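Local coordinates for protein Abbfa_003403 (Acinetobacter baumannii, PDB 4ZXH) that is a four-domain nonribosomal peptide synthetase that probably activates an amino acid, carries it on a phosphopantetheine arm, joins it to a partner and releases the product, at residues V534-D539 against L549-A554; T541-A546 against D600-G605; N572-A577 against V594-L599; D620-M625 against P642-F647. All coordinates share one frame; numbering follows the deposited sequence.

Overall arrangement
All four contacts lie in the adenylation part of the chain and are held by van der Waals packing, almost all between carbons, with no hydrogen bond between paired segments. Contacts 1 and 4 are buried; contacts 2 and 3 reach toward the surface and have polar groups at their margins. Contacts 1 and 2 share helix 543-553, and L538 touches both L544 and I601. Contacts 1 and 3 reach the same parallel sheet, about 14 Å apart between centres. Contacts 2 and 3 adjoin at D600. Contact 4 involves an antiparallel sheet whose strand 621-627 is backbone-bonded to strand 557-560, and it meets contact 1 through W552, which reaches A622 and I644.

Contact 1 of 4, residues V534-D539 against L549-A554; sequences VGLMLD and LGIWAA
V534 and I551 reach toward each other tip to tip, with the nearest approach, 4.0 Å, between V534 CG1 and I551 CD1. The valine sets this methyl opposite its own backbone nitrogen (chi1 169°), so CG1 leads toward the helix while CG2 takes the place beside that nitrogen. I551 answers with a nearly extended chain: with chi2 at 161°, CD1 stands at the far end of the CG1 branch and meets the strand. The other branch is used as well, since I551 CG2 lies 4.2 Å from V534 CB; the isoleucine thus applies both arms to one valine. L536, two residues along the strand and on the same side of it, adds a looser touch from CD2 to I551 CD1 at 4.3 Å.

The pairing joins the first strand and the helix of the beta-alpha-beta unit formed by strand 533-537, helix 543-553 and strand 557-560, laying the helix against a face of the parallel sheet. L583 of strand 581-584 touches V534, L536 and I551 alike, and L523 of helix 509-525 packs against I551.

No polar side-chain atom enters the contact. Backbone groups of the strand are bonded to the neighbouring strands 557-560 and 581-584, and what faces the helix is methyl groups. Its hold is therefore hydrophobic and steric: the branched aliphatic groups fill the space between helix and sheet in a buried place.

Contact 2 of 4, residues T541-A546 against D600-G605; sequences TALLPA and DINQAG
A leucine methyl here meets an amide oxygen: L543 CD1 lies 3.8 Å from N602 OD1, the two side chains crossing at about a right angle. This is van der Waals contact alone, and the amide finds its polar partner elsewhere, N602 ND2 being hydrogen-bonded to T586 OG1. The same leucine methyl also packs on I601, with L543 CD1 4.1 Å from I601 CG2. These two side chains slide past each other in opposite directions. With CG1 opposite the backbone nitrogen (chi1 -161°), I601 has CG2 between that nitrogen and the carbonyl carbon, and it is this branch that touches the leucine, while the longer CG1 branch runs on to end at L538 of contact 1.

Each segment has a bond of its own that shapes the backbone around the meeting point. In 541-546, T541 OG1 caps the beginning of the helix by accepting from L543 N at 3.2 Å, with a bent N-H...O angle of 135°. In 600-605, D600 forms an Asx turn: its OD1 receives N602 N at 3.0 Å from well above the carboxylate plane. D600 OD2 is bonded to T586 OG1, so T586 ties D600 and N602 together.

The contact sets the first turn of helix 543-553 against the loop that follows strand 598-600, the outermost strand of the parallel sheet. Helix 509-525 borders both parties, through H515 on L543 and I519 on I601, while L500 of strand 498-501 packs on A542 and P545.

Contact 3 of 4, residues N572-A577 against V594-L599; sequences NIIEDA and VSVPRL
V594 serves two partners with its two methyls: CG2 lies over one face of the R598 guanidinium, 4.1 Å above its plane and offset toward the rim, while CG1 turns to I574 of the helix. The guanidinium, the flat group at the margin of this contact, is also held by a hydrogen bond from R598 NH1 to the carbonyl oxygen of L592.

Across the segments the work falls to I574. Its chi1 of -56° sets CG1 beside the backbone nitrogen and leaves CG2 opposite it, where I574 CG2 meets V596 CG2 at 3.8 Å, the two side chains crossing obliquely. Its other branch takes the second valine more loosely, with I574 CG1 4.4 Å from V594 CG1. One isoleucine is thereby set against two valines, each branch with its own. The backbone between the valines is consistent with both facing the helix. S595 is the centre of an inverse gamma turn, in which V596 N makes a weak bond to V594 O at 3.0 Å, and both V594 and V596 point toward the helix.

I582 of strand 581-584 touches I574, V594 and V596, so the three gather round a common neighbour where helix 567-577 packs near the edge of the parallel sheet. Farther along the helix, D576 OD2 is hydrogen-bonded to Y626 OH.

The chemistry is hydrophobic at the centre with a charged group beside it. Branched aliphatic side chains bring the helix and the run leading into strand 598-600 together by apolar packing, with no polar bond between the two segments, and the arginine at the margin stays anchored through a backbone carbonyl.

Contact 4 of 4, residues D620-M625 against P642-F647; sequences DIAYVM and PSIINF
I644 extends its CD1 methyl over A622, 3.4 Å from A622 CB, and at the same time to the ring of Y623, where CE2 lies 3.8 Å away. The terminal methyl of one isoleucine thus does all the touching for the helix. With chi1 at -66° and chi2 at -176°, the CG1 branch runs out straight and delivers CD1 to the strand. It comes to the ring at a slant, near the CD2-CE2 side. One ring face of Y623 is occupied by M625 CE, 3.6 Å above the plane and offset toward the rim, and M625 N lies at the ring edge.

That two successive strand residues receive the same methyl is consistent with a classic beta bulge: A622 and Y623 both face I639 of the neighbouring strand. Y623 adds to this by holding CG between its backbone nitrogen and carbonyl carbon (chi1 56°), which brings the ring back toward the helix.

The contact lays helix 641-655 on the antiparallel pair 621-627 and 635-640, the strands flanking the Ser/Gly/Thr-rich loop that in related adenylating enzymes lies at the ATP phosphates. I639 packs against I644, and I675 of helix 674-679 touches the tyrosine. On its other side strand 621-627 is backbone-bonded to Y558 of strand 557-560, and W552 NE1 of helix 543-553 donates to A622 O.

Contact 1 of 4, residues V534-D539 against L549-A554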
loop_
_atom_site.group_PDB
_atom_site.type_symbol
_atom_site.label_atom_id
_atom_site.label_comp_id
_atom_site.label_asym_id
_atom_site.label_seq_id
_atom_site.Cartn_x
_atom_site.Cartn_y
_atom_site.Cartn_z
ATOM N N VAL A 534 2.212 -48.909 18.902
ATOM C CA VAL A 534 3.508 -48.929 19.578
ATOM C C VAL A 534 4.110 -47.537 19.665
ATOM O O VAL A 534 4.416 -46.915 18.639
ATOM C CB VAL A 534 4.489 -49.855 18.861
ATOM C CG1 VAL A 534 5.901 -49.670 19.394
ATOM C CG2 VAL A 534 4.025 -51.291 18.999
ATOM N N GLY A 535 4.258 -47.047 20.894
ATOM C CA GLY A 535 4.928 -45.780 21.135
ATOM C C GLY A 535 6.375 -45.865 20.691
ATOM O O GLY A 535 7.052 -46.865 20.924
ATOM N N LEU A 536 6.851 -44.821 20.034
ATOM C CA LEU A 536 8.221 -44.807 19.549
ATOM C C LEU A 536 8.965 -43.584 20.059
ATOM O O LEU A 536 8.703 -42.462 19.614
ATOM C CB LEU A 536 8.242 -44.838 18.029
ATOM C CG LEU A 536 9.628 -44.952 17.411
ATOM C CD1 LEU A 536 10.360 -46.163 17.974
ATOM C CD2 LEU A 536 9.474 -45.051 15.893
ATOM N N MET A 537 9.888 -43.805 20.993
ATOM C CA MET A 537 10.636 -42.720 21.620
ATOM C C MET A 537 12.137 -42.927 21.419
ATOM O O MET A 537 12.808 -43.484 22.295
ATOM C CB MET A 537 10.296 -42.634 23.113
ATOM C CG MET A 537 10.713 -41.343 23.790
ATOM S SD MET A 537 10.450 -41.321 25.582
ATOM C CE MET A 537 8.672 -41.236 25.693
ATOM N N LEU A 538 12.657 -42.475 20.272
ATOM C CA LEU A 538 14.066 -42.692 19.905
ATOM C C LEU A 538 14.872 -41.416 19.657
ATOM O O LEU A 538 14.305 -40.358 19.400
ATOM C CB LEU A 538 14.149 -43.559 18.646
ATOM C CG LEU A 538 13.582 -44.977 18.718
ATOM C CD1 LEU A 538 13.973 -45.775 17.476
ATOM C CD2 LEU A 538 14.031 -45.687 19.991
ATOM N N ASP A 539 16.199 -41.534 19.735
ATOM C CA ASP A 539 17.119 -40.504 19.242
ATOM C C ASP A 539 17.394 -40.743 17.769
ATOM O O ASP A 539 17.198 -41.852 17.273
ATOM C CB ASP A 539 18.439 -40.505 20.011
ATOM C CG ASP A 539 18.389 -39.658 21.269
ATOM O OD1 ASP A 539 17.621 -38.672 21.289
ATOM O OD2 ASP A 539 19.118 -39.979 22.240
ATOM N N LEU A 549 10.190 -49.799 10.309
ATOM C CA LEU A 549 9.876 -50.953 9.479
ATOM C C LEU A 549 9.688 -52.200 10.316
ATOM O O LEU A 549 8.910 -53.074 9.951
ATOM C CB LEU A 549 10.962 -51.166 8.428
ATOM C CG LEU A 549 11.036 -50.070 7.354
ATOM C CD1 LEU A 549 12.267 -50.206 6.486
ATOM C CD2 LEU A 549 9.789 -50.120 6.496
ATOM N N GLY A 550 10.389 -52.276 11.445
ATOM C CA GLY A 550 10.274 -53.421 12.339
ATOM C C GLY A 550 8.881 -53.462 12.926
ATOM O O GLY A 550 8.220 -54.504 12.915
ATOM N N ILE A 551 8.428 -52.309 13.418
ATOM C CA ILE A 551 7.086 -52.175 13.970
ATOM C C ILE A 551 6.032 -52.537 12.928
ATOM O O ILE A 551 5.063 -53.235 13.217
ATOM C CB ILE A 551 6.840 -50.756 14.472
ATOM C CG1 ILE A 551 7.700 -50.473 15.698
ATOM C CG2 ILE A 551 5.380 -50.569 14.830
ATOM C CD1 ILE A 551 7.859 -48.992 15.963
ATOM N N TRP A 552 6.231 -52.070 11.705
ATOM C CA TRP A 552 5.321 -52.407 10.631
ATOM C C TRP A 552 5.318 -53.898 10.341
ATOM O O TRP A 552 4.274 -54.478 10.073
ATOM C CB TRP A 552 5.677 -51.638 9.365
ATOM C CG TRP A 552 5.241 -50.216 9.414
ATOM C CD1 TRP A 552 4.438 -49.630 10.357
ATOM C CD2 TRP A 552 5.585 -49.187 8.486
ATOM N NE1 TRP A 552 4.270 -48.300 10.066
ATOM C CE2 TRP A 552 4.961 -48.008 8.925
ATOM C CE3 TRP A 552 6.365 -49.153 7.333
ATOM C CZ2 TRP A 552 5.091 -46.817 8.245
ATOM C CZ3 TRP A 552 6.497 -47.964 6.669
ATOM C CH2 TRP A 552 5.871 -46.813 7.129
ATOM N N ALA A 553 6.489 -54.520 10.399
ATOM C CA ALA A 553 6.602 -55.919 10.017
ATOM C C ALA A 553 5.929 -56.828 11.046
ATOM O O ALA A 553 5.565 -57.965 10.739
ATOM C CB ALA A 553 8.046 -56.301 9.836
ATOM N N ALA A 554 5.750 -56.309 12.257
ATOM C CA ALA A 554 5.043 -57.036 13.304
ATOM C C ALA A 554 3.557 -56.736 13.209
ATOM O O ALA A 554 2.771 -57.140 14.067
ATOM C CB ALA A 554 5.580 -56.668 14.681
#

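Contact 2 of 4, residues T541-A546 against D600-G605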
loop_
_atom_site.group_PDB
_atom_site.type_symbol
_atom_site.label_atom_id
_atom_site.label_comp_id
_atom_site.label_asym_id
_atom_site.label_seq_id
_atom_site.Cartn_x
_atom_site.Cartn_y
_atom_site.Cartn_z
ATOM N N THR A 541 19.120 -41.999 15.318
ATOM C CA THR A 541 20.205 -42.913 14.984
ATOM C C THR A 541 19.842 -43.640 13.719
ATOM O O THR A 541 18.825 -43.334 13.102
ATOM C CB THR A 541 20.460 -43.944 16.085
ATOM O OG1 THR A 541 19.258 -44.704 16.302
ATOM C CG2 THR A 541 20.861 -43.252 17.362
ATOM N N ALA A 542 20.661 -44.620 13.351
ATOM C CA ALA A 542 20.368 -45.471 12.205
ATOM C C ALA A 542 19.312 -46.514 12.568
ATOM O O ALA A 542 18.707 -47.123 11.699
ATOM C CB ALA A 542 21.635 -46.140 11.703
ATOM N N LEU A 543 19.084 -46.711 13.861
ATOM C CA LEU A 543 18.023 -47.598 14.307
ATOM C C LEU A 543 16.633 -47.064 13.950
ATOM O O LEU A 543 15.680 -47.842 13.888
ATOM C CB LEU A 543 18.111 -47.825 15.824
ATOM C CG LEU A 543 19.220 -48.745 16.350
ATOM C CD1 LEU A 543 19.406 -48.608 17.860
ATOM C CD2 LEU A 543 18.935 -50.192 15.969
ATOM N N LEU A 544 16.516 -45.751 13.715
ATOM C CA LEU A 544 15.201 -45.114 13.544
ATOM C C LEU A 544 14.456 -45.636 12.310
ATOM O O LEU A 544 13.328 -46.125 12.447
ATOM C CB LEU A 544 15.334 -43.586 13.502
ATOM C CG LEU A 544 14.102 -42.717 13.204
ATOM C CD1 LEU A 544 12.925 -43.085 14.090
ATOM C CD2 LEU A 544 14.458 -41.235 13.402
ATOM N N PRO A 545 15.070 -45.571 11.112
ATOM C CA PRO A 545 14.340 -46.192 9.996
ATOM C C PRO A 545 14.030 -47.653 10.250
ATOM O O PRO A 545 12.948 -48.124 9.886
ATOM C CB PRO A 545 15.304 -46.043 8.813
ATOM C CG PRO A 545 16.111 -44.810 9.154
ATOM C CD PRO A 545 16.295 -44.884 10.653
ATOM N N ALA A 546 14.961 -48.361 10.884
ATOM C CA ALA A 546 14.757 -49.781 11.180
ATOM C C ALA A 546 13.599 -50.005 12.175
ATOM O O ALA A 546 12.846 -50.971 12.056
ATOM C CB ALA A 546 16.038 -50.390 11.709
ATOM N N ASP A 600 13.313 -51.795 25.593
ATOM C CA ASP A 600 14.586 -51.272 25.127
ATOM C C ASP A 600 14.964 -51.902 23.795
ATOM O O ASP A 600 15.231 -53.102 23.718
ATOM C CB ASP A 600 15.670 -51.521 26.177
ATOM C CG ASP A 600 17.028 -50.974 25.771
ATOM O OD1 ASP A 600 17.115 -50.318 24.706
ATOM O OD2 ASP A 600 18.007 -51.201 26.528
ATOM N N ILE A 601 15.010 -51.082 22.754
ATOM C CA ILE A 601 15.318 -51.549 21.401
ATOM C C ILE A 601 16.735 -52.125 21.262
ATOM O O ILE A 601 17.012 -52.903 20.348
ATOM C CB ILE A 601 15.140 -50.416 20.368
ATOM C CG1 ILE A 601 14.997 -50.976 18.958
ATOM C CG2 ILE A 601 16.300 -49.457 20.417
ATOM C CD1 ILE A 601 14.801 -49.896 17.919
ATOM N N ASN A 602 17.630 -51.757 22.169
ATOM C CA ASN A 602 18.983 -52.299 22.121
ATOM C C ASN A 602 19.009 -53.766 22.540
ATOM O O ASN A 602 19.962 -54.482 22.234
ATOM C CB ASN A 602 19.921 -51.485 23.014
ATOM C CG ASN A 602 20.092 -50.047 22.533
ATOM O OD1 ASN A 602 20.268 -49.794 21.337
ATOM N ND2 ASN A 602 20.025 -49.096 23.471
ATOM N N GLN A 603 17.964 -54.200 23.242
ATOM C CA GLN A 603 17.863 -55.568 23.747
ATOM C C GLN A 603 17.334 -56.491 22.681
ATOM O O GLN A 603 17.386 -57.711 22.818
ATOM C CB GLN A 603 16.953 -55.640 24.971
ATOM C CG GLN A 603 17.564 -55.047 26.208
ATOM C CD GLN A 603 19.032 -55.381 26.311
ATOM O OE1 GLN A 603 19.889 -54.538 26.031
ATOM N NE2 GLN A 603 19.336 -56.626 26.680
ATOM N N ALA A 604 16.801 -55.898 21.625
ATOM C CA ALA A 604 16.322 -56.669 20.490
ATOM C C ALA A 604 17.489 -57.402 19.864
ATOM O O ALA A 604 18.520 -56.797 19.569
ATOM C CB ALA A 604 15.646 -55.763 19.467
ATOM N N GLY A 605 17.344 -58.704 19.668
ATOM C CA GLY A 605 18.386 -59.451 18.994
ATOM C C GLY A 605 18.627 -58.930 17.582
ATOM O O GLY A 605 18.072 -57.909 17.145
#

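Contact 3 of 4, residues N572-A577 against V594-L599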
loop_
_atom_site.group_PDB
_atom_site.type_symbol
_atom_site.label_atom_id
_atom_site.label_comp_id
_atom_site.label_asym_id
_atom_site.label_seq_id
_atom_site.Cartn_x
_atom_site.Cartn_y
_atom_site.Cartn_z
ATOM N N ASN A 572 0.124 -36.312 27.159
ATOM C CA ASN A 572 -1.175 -36.176 26.487
ATOM C C ASN A 572 -1.339 -37.138 25.301
ATOM O O ASN A 572 -2.430 -37.676 25.072
ATOM C CB ASN A 572 -1.396 -34.739 26.002
ATOM C CG ASN A 572 -1.708 -33.775 27.136
ATOM O OD1 ASN A 572 -2.009 -34.189 28.265
ATOM N ND2 ASN A 572 -1.662 -32.480 26.834
ATOM N N ILE A 573 -0.261 -37.353 24.550
ATOM C CA ILE A 573 -0.293 -38.316 23.465
ATOM C C ILE A 573 -0.456 -39.750 24.001
ATOM O O ILE A 573 -1.286 -40.518 23.494
ATOM C CB ILE A 573 0.969 -38.227 22.599
ATOM C CG1 ILE A 573 1.103 -36.824 22.010
ATOM C CG2 ILE A 573 0.942 -39.270 21.479
ATOM C CD1 ILE A 573 2.229 -36.699 20.991
ATOM N N ILE A 574 0.328 -40.098 25.024
ATOM C CA ILE A 574 0.270 -41.437 25.610
ATOM C C ILE A 574 -1.155 -41.768 25.989
ATOM O O ILE A 574 -1.651 -42.838 25.658
ATOM C CB ILE A 574 1.130 -41.582 26.890
ATOM C CG1 ILE A 574 2.604 -41.209 26.663
ATOM C CG2 ILE A 574 1.001 -42.987 27.444
ATOM C CD1 ILE A 574 3.287 -42.047 25.671
ATOM N N GLU A 575 -1.809 -40.820 26.666
ATOM C CA GLU A 575 -3.125 -41.027 27.254
ATOM C C GLU A 575 -4.229 -41.221 26.212
ATOM O O GLU A 575 -5.137 -42.042 26.394
ATOM C CB GLU A 575 -3.475 -39.851 28.161
ATOM C CG GLU A 575 -4.780 -40.050 28.918
ATOM C CD GLU A 575 -5.008 -39.012 30.001
ATOM O OE1 GLU A 575 -4.345 -37.950 29.969
ATOM O OE2 GLU A 575 -5.840 -39.270 30.901
ATOM N N ASP A 576 -4.155 -40.456 25.128
ATOM C CA ASP A 576 -5.143 -40.531 24.060
ATOM C C ASP A 576 -4.922 -41.777 23.189
ATOM O O ASP A 576 -5.883 -42.441 22.780
ATOM C CB ASP A 576 -5.086 -39.255 23.212
ATOM C CG ASP A 576 -6.102 -39.242 22.067
ATOM O OD1 ASP A 576 -7.310 -38.990 22.305
ATOM O OD2 ASP A 576 -5.681 -39.466 20.913
ATOM N N ALA A 577 -3.654 -42.093 22.923
ATOM C CA ALA A 577 -3.307 -43.162 21.989
ATOM C C ALA A 577 -3.380 -44.549 22.624
ATOM O O ALA A 577 -3.502 -45.545 21.914
ATOM C CB ALA A 577 -1.909 -42.924 21.399
ATOM N N VAL A 594 5.320 -43.012 33.369
ATOM C CA VAL A 594 4.069 -43.375 32.719
ATOM C C VAL A 594 3.673 -44.798 33.071
ATOM O O VAL A 594 4.520 -45.663 33.300
ATOM C CB VAL A 594 4.149 -43.221 31.172
ATOM C CG1 VAL A 594 4.108 -41.746 30.777
ATOM C CG2 VAL A 594 5.401 -43.904 30.621
ATOM N N SER A 595 2.368 -45.029 33.124
ATOM C CA SER A 595 1.841 -46.342 33.442
ATOM C C SER A 595 1.678 -47.156 32.160
ATOM O O SER A 595 0.582 -47.593 31.817
ATOM C CB SER A 595 0.514 -46.204 34.182
ATOM O OG SER A 595 0.714 -45.595 35.452
ATOM N N VAL A 596 2.786 -47.331 31.446
ATOM C CA VAL A 596 2.801 -48.022 30.163
ATOM C C VAL A 596 4.113 -48.782 30.024
ATOM O O VAL A 596 5.171 -48.219 30.266
ATOM C CB VAL A 596 2.646 -47.039 28.974
ATOM C CG1 VAL A 596 2.956 -47.728 27.664
ATOM C CG2 VAL A 596 1.261 -46.434 28.943
ATOM N N PRO A 597 4.050 -50.070 29.649
ATOM C CA PRO A 597 5.261 -50.879 29.487
ATOM C C PRO A 597 6.263 -50.266 28.524
ATOM O O PRO A 597 5.874 -49.658 27.529
ATOM C CB PRO A 597 4.724 -52.200 28.936
ATOM C CG PRO A 597 3.350 -52.279 29.448
ATOM C CD PRO A 597 2.830 -50.870 29.433
ATOM N N ARG A 598 7.546 -50.429 28.829
ATOM C CA ARG A 598 8.615 -49.898 27.996
ATOM C C ARG A 598 9.493 -51.053 27.529
ATOM O O ARG A 598 9.704 -52.003 28.269
ATOM C CB ARG A 598 9.430 -48.852 28.772
ATOM C CG ARG A 598 8.601 -48.133 29.835
ATOM C CD ARG A 598 9.396 -47.882 31.120
ATOM N NE ARG A 598 8.542 -47.392 32.202
ATOM C CZ ARG A 598 8.533 -46.138 32.653
ATOM N NH1 ARG A 598 9.333 -45.220 32.117
ATOM N NH2 ARG A 598 7.712 -45.799 33.641
ATOM N N LEU A 599 9.967 -50.971 26.291
ATOM C CA LEU A 599 10.904 -51.934 25.731
ATOM C C LEU A 599 12.166 -51.260 25.205
ATOM O O LEU A 599 12.105 -50.286 24.453
ATOM C CB LEU A 599 10.260 -52.710 24.597
ATOM C CG LEU A 599 9.328 -53.843 24.969
ATOM C CD1 LEU A 599 8.720 -54.363 23.683
ATOM C CD2 LEU A 599 10.103 -54.913 25.677
#

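Contact 4 of 4, residues D620-M625 against P642-F647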
loop_
_atom_site.group_PDB
_atom_site.type_symbol
_atom_site.label_atom_id
_atom_site.label_comp_id
_atom_site.label_asym_id
_atom_site.label_seq_id
_atom_site.Cartn_x
_atom_site.Cartn_y
_atom_site.Cartn_z
ATOM N N ASP A 620 -3.036 -53.035 8.763
ATOM C CA ASP A 620 -3.820 -52.028 8.038
ATOM C C ASP A 620 -3.357 -50.590 8.331
ATOM O O ASP A 620 -3.205 -49.782 7.413
ATOM C CB ASP A 620 -5.306 -52.157 8.373
ATOM C CG ASP A 620 -5.958 -53.372 7.725
ATOM O OD1 ASP A 620 -5.494 -53.808 6.643
ATOM O OD2 ASP A 620 -6.939 -53.890 8.308
ATOM N N ILE A 621 -3.145 -50.281 9.606
ATOM C CA ILE A 621 -2.777 -48.938 10.042
ATOM C C ILE A 621 -1.255 -48.791 10.168
ATOM O O ILE A 621 -0.589 -49.626 10.793
ATOM C CB ILE A 621 -3.439 -48.590 11.400
ATOM C CG1 ILE A 621 -4.944 -48.827 11.341
ATOM C CG2 ILE A 621 -3.190 -47.154 11.775
ATOM C CD1 ILE A 621 -5.652 -47.923 10.370
ATOM N N ALA A 622 -0.704 -47.731 9.583
ATOM C CA ALA A 622 0.742 -47.544 9.630
ATOM C C ALA A 622 1.203 -46.681 10.809
ATOM O O ALA A 622 2.206 -46.987 11.449
ATOM C CB ALA A 622 1.226 -46.949 8.346
ATOM N N TYR A 623 0.490 -45.599 11.091
ATOM C CA TYR A 623 0.832 -44.806 12.252
ATOM C C TYR A 623 -0.305 -43.917 12.697
ATOM O O TYR A 623 -1.283 -43.733 11.978
ATOM C CB TYR A 623 2.079 -43.957 11.979
ATOM C CG TYR A 623 1.998 -43.033 10.779
ATOM C CD1 TYR A 623 1.247 -41.854 10.825
ATOM C CD2 TYR A 623 2.716 -43.301 9.618
ATOM C CE1 TYR A 623 1.192 -40.994 9.742
ATOM C CE2 TYR A 623 2.658 -42.434 8.522
ATOM C CZ TYR A 623 1.896 -41.293 8.598
ATOM O OH TYR A 623 1.839 -40.434 7.536
ATOM N N VAL A 624 -0.166 -43.382 13.899
ATOM C CA VAL A 624 -1.085 -42.388 14.426
ATOM C C VAL A 624 -0.256 -41.163 14.728
ATOM O O VAL A 624 0.487 -41.140 15.702
ATOM C CB VAL A 624 -1.799 -42.866 15.701
ATOM C CG1 VAL A 624 -2.847 -41.861 16.120
ATOM C CG2 VAL A 624 -2.424 -44.228 15.473
ATOM N N MET A 625 -0.356 -40.163 13.866
ATOM C CA MET A 625 0.479 -38.974 13.953
ATOM C C MET A 625 -0.330 -37.907 14.651
ATOM O O MET A 625 -1.397 -37.517 14.173
ATOM C CB MET A 625 0.911 -38.513 12.549
ATOM C CG MET A 625 1.920 -37.375 12.517
ATOM S SD MET A 625 3.598 -37.902 12.924
ATOM C CE MET A 625 3.797 -39.336 11.850
ATOM N N PRO A 642 -2.131 -48.244 2.367
ATOM C CA PRO A 642 -2.383 -47.816 0.978
ATOM C C PRO A 642 -2.092 -46.321 0.692
ATOM O O PRO A 642 -1.465 -46.051 -0.330
ATOM C CB PRO A 642 -3.865 -48.145 0.788
ATOM C CG PRO A 642 -4.072 -49.356 1.656
ATOM C CD PRO A 642 -3.167 -49.188 2.846
ATOM N N SER A 643 -2.497 -45.391 1.560
ATOM C CA SER A 643 -2.162 -43.960 1.379
ATOM C C SER A 643 -0.666 -43.752 1.217
ATOM O O SER A 643 -0.227 -43.080 0.299
ATOM C CB SER A 643 -2.620 -43.096 2.568
ATOM O OG SER A 643 -3.840 -43.546 3.135
ATOM N N ILE A 644 0.105 -44.321 2.142
ATOM C CA ILE A 644 1.545 -44.132 2.188
ATOM C C ILE A 644 2.195 -44.534 0.876
ATOM O O ILE A 644 2.965 -43.770 0.308
ATOM C CB ILE A 644 2.189 -44.939 3.341
ATOM C CG1 ILE A 644 1.715 -44.401 4.679
ATOM C CG2 ILE A 644 3.731 -44.887 3.282
ATOM C CD1 ILE A 644 2.370 -45.059 5.825
ATOM N N ILE A 645 1.877 -45.728 0.390
ATOM C CA ILE A 645 2.549 -46.242 -0.786
ATOM C C ILE A 645 2.105 -45.427 -2.024
ATOM O O ILE A 645 2.914 -45.133 -2.905
ATOM C CB ILE A 645 2.302 -47.783 -0.947
ATOM C CG1 ILE A 645 3.074 -48.334 -2.148
ATOM C CG2 ILE A 645 0.808 -48.147 -0.991
ATOM C CD1 ILE A 645 4.573 -48.319 -1.924
ATOM N N ASN A 646 0.837 -45.025 -2.068
ATOM C CA ASN A 646 0.378 -44.093 -3.086
ATOM C C ASN A 646 1.205 -42.814 -3.098
ATOM O O ASN A 646 1.616 -42.335 -4.151
ATOM C CB ASN A 646 -1.087 -43.730 -2.870
ATOM C CG ASN A 646 -1.598 -42.753 -3.909
ATOM O OD1 ASN A 646 -1.822 -43.106 -5.066
ATOM N ND2 ASN A 646 -1.741 -41.501 -3.507
ATOM N N PHE A 647 1.433 -42.260 -1.914
ATOM C CA PHE A 647 2.235 -41.059 -1.775
ATOM C C PHE A 647 3.666 -41.258 -2.266
ATOM O O PHE A 647 4.150 -40.505 -3.101
ATOM C CB PHE A 647 2.243 -40.606 -0.318
ATOM C CG PHE A 647 3.342 -39.631 0.010
ATOM C CD1 PHE A 647 3.284 -38.323 -0.444
ATOM C CD2 PHE A 647 4.425 -40.021 0.785
ATOM C CE1 PHE A 647 4.282 -37.430 -0.135
ATOM C CE2 PHE A 647 5.430 -39.131 1.092
ATOM C CZ PHE A 647 5.362 -37.840 0.625
#